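Local coordinates for protein BtGH115A (Bacteroides thetaiotaomicron, PDB 5BY3) that removes 4-O-methyl-alpha-glucuronic acid from decorated arabinogalactans as a family GH115 alpha-glucuronidase of a gut bacterium, at residues A[411-416]-A[695-700]. Residues are numbered along the deposited sequence; the frame is centred on the assembly and turned at random.
Sequences PSLIYQ and RLLPNH. With SO4 (sulfate ion), chain B.
Leu413 and Gln416, one turn apart on helix 411-423, both reach for Leu697. From Leu413, CD1 comes to 4.5 Å from CD1 of Leu697, a loose methyl-to-methyl approach; Tyr372 packs against Leu413 and also against Pro698 and His700. Gln416 and Leu697 approach from opposite directions, the glutamine chain bent at chi2 (81°) to bring the amide forward, with NE2 3.5 Å from Leu697 CD2 and CD 4.1 Å from that same methyl. Leu697 holds CG anti to its backbone N (chi1 -168°), which sends the isobutyl group out to the helix. Ile767 of strand 766-772 also touches Gln416 and Leu697, and Pro698 centres an inverse gamma turn that bends the chain beyond the leucine. At the far end of the segment, well away from the helix, Arg695 NH2 donates to O1 of a sulfate ion, probably from the crystallisation liquor, at 2.6 Å, joined by a weaker bond from NH1, while Asp693 pairs with NE. The contact thus joins a helix of the TIM-barrel-clan region, probably the catalytic part, to the C-terminal beta domain. With no hydrogen bond between the two segments and just 110 Å² buried, their direct attachment rests on van der Waals contact with one leucine.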
# COMPACT_ATOMS: atom_id res chain seq x y z
N PRO A 411 1.09 -9.21 -2.33
CA PRO A 411 1.19 -9.23 -0.86
C PRO A 411 2.56 -9.63 -0.40
O PRO A 411 3.01 -9.11 0.61
CB PRO A 411 0.19 -10.34 -0.47
CG PRO A 411 -0.86 -10.18 -1.52
CD PRO A 411 -0.08 -9.96 -2.80
N SER A 412 3.18 -10.55 -1.15
CA SER A 412 4.50 -11.06 -0.88
C SER A 412 5.59 -9.99 -0.98
O SER A 412 6.60 -10.10 -0.30
CB SER A 412 4.84 -12.15 -1.88
OG SER A 412 4.05 -13.27 -1.60
N LEU A 413 5.36 -8.98 -1.82
CA LEU A 413 6.35 -7.94 -2.09
C LEU A 413 6.13 -6.83 -1.06
O LEU A 413 7.11 -6.28 -0.50
CB LEU A 413 6.30 -7.47 -3.54
CG LEU A 413 6.93 -6.09 -3.89
CD1 LEU A 413 8.46 -6.14 -3.82
CD2 LEU A 413 6.43 -5.58 -5.23
N ILE A 414 4.86 -6.50 -0.82
CA ILE A 414 4.54 -5.57 0.20
C ILE A 414 5.18 -6.12 1.48
O ILE A 414 6.00 -5.41 2.10
CB ILE A 414 3.02 -5.32 0.32
CG1 ILE A 414 2.49 -4.69 -0.96
CG2 ILE A 414 2.65 -4.46 1.55
CD1 ILE A 414 0.97 -4.78 -1.00
N TYR A 415 4.84 -7.36 1.85
CA TYR A 415 5.39 -7.99 3.04
C TYR A 415 6.90 -7.84 3.14
O TYR A 415 7.38 -7.26 4.13
CB TYR A 415 5.08 -9.46 3.15
CG TYR A 415 5.69 -10.05 4.41
CD1 TYR A 415 5.22 -9.67 5.65
CD2 TYR A 415 6.77 -10.95 4.35
CE1 TYR A 415 5.80 -10.14 6.83
CE2 TYR A 415 7.35 -11.48 5.53
CZ TYR A 415 6.85 -11.06 6.76
OH TYR A 415 7.36 -11.53 7.94
N GLN A 416 7.64 -8.33 2.13
CA GLN A 416 9.08 -8.38 2.27
C GLN A 416 9.76 -7.01 2.34
O GLN A 416 10.76 -6.86 3.04
CB GLN A 416 9.75 -9.34 1.29
CG GLN A 416 10.32 -8.75 0.01
CD GLN A 416 11.69 -8.09 0.11
OE1 GLN A 416 12.60 -8.52 0.82
NE2 GLN A 416 11.85 -7.04 -0.66
N ARG A 695 17.83 -13.99 -12.75
CA ARG A 695 16.70 -13.13 -12.54
C ARG A 695 16.60 -12.88 -11.03
O ARG A 695 16.63 -13.82 -10.22
CB ARG A 695 15.42 -13.81 -13.01
CG ARG A 695 15.07 -13.96 -14.50
CD ARG A 695 15.79 -13.10 -15.52
NE ARG A 695 15.60 -13.59 -16.90
CZ ARG A 695 14.45 -13.57 -17.60
NH1 ARG A 695 13.31 -13.11 -17.07
NH2 ARG A 695 14.43 -14.03 -18.85
N LEU A 696 16.50 -11.61 -10.66
CA LEU A 696 16.50 -11.21 -9.27
C LEU A 696 15.38 -10.22 -9.03
O LEU A 696 14.85 -9.62 -9.96
CB LEU A 696 17.84 -10.58 -8.85
CG LEU A 696 19.14 -11.31 -9.18
CD1 LEU A 696 19.84 -10.60 -10.34
CD2 LEU A 696 19.99 -11.34 -7.93
N LEU A 697 15.02 -10.06 -7.76
CA LEU A 697 14.05 -9.04 -7.38
C LEU A 697 14.73 -7.71 -7.68
O LEU A 697 15.88 -7.52 -7.23
CB LEU A 697 13.69 -9.15 -5.89
CG LEU A 697 12.48 -8.34 -5.42
CD1 LEU A 697 11.20 -8.86 -6.05
CD2 LEU A 697 12.40 -8.29 -3.88
N PRO A 698 14.06 -6.82 -8.46
CA PRO A 698 14.68 -5.52 -8.75
C PRO A 698 14.58 -4.55 -7.54
O PRO A 698 14.28 -3.36 -7.71
CB PRO A 698 13.86 -5.01 -9.92
CG PRO A 698 12.46 -5.54 -9.64
CD PRO A 698 12.65 -6.85 -8.90
N ASN A 699 14.90 -5.01 -6.34
CA ASN A 699 14.87 -4.10 -5.20
C ASN A 699 16.14 -3.19 -5.20
O ASN A 699 17.03 -3.31 -6.09
CB ASN A 699 14.65 -4.85 -3.90
CG ASN A 699 15.83 -5.69 -3.51
OD1 ASN A 699 16.75 -5.20 -2.88
ND2 ASN A 699 15.84 -6.95 -3.91
N HIS A 700 16.20 -2.27 -4.22
CA HIS A 700 17.26 -1.26 -4.13
C HIS A 700 18.19 -1.59 -2.95
O HIS A 700 17.75 -2.22 -1.96
CB HIS A 700 16.64 0.14 -3.96
CG HIS A 700 15.78 0.59 -5.11
ND1 HIS A 700 16.31 0.97 -6.33
CD2 HIS A 700 14.44 0.76 -5.22
CE1 HIS A 700 15.34 1.33 -7.14
NE2 HIS A 700 14.19 1.20 -6.50
S SO4 B . 10.96 -13.07 -20.73
O1 SO4 B . 12.29 -13.14 -20.09
O2 SO4 B . 11.09 -12.78 -22.18
O3 SO4 B . 10.25 -14.36 -20.54
O4 SO4 B . 10.20 -11.96 -20.11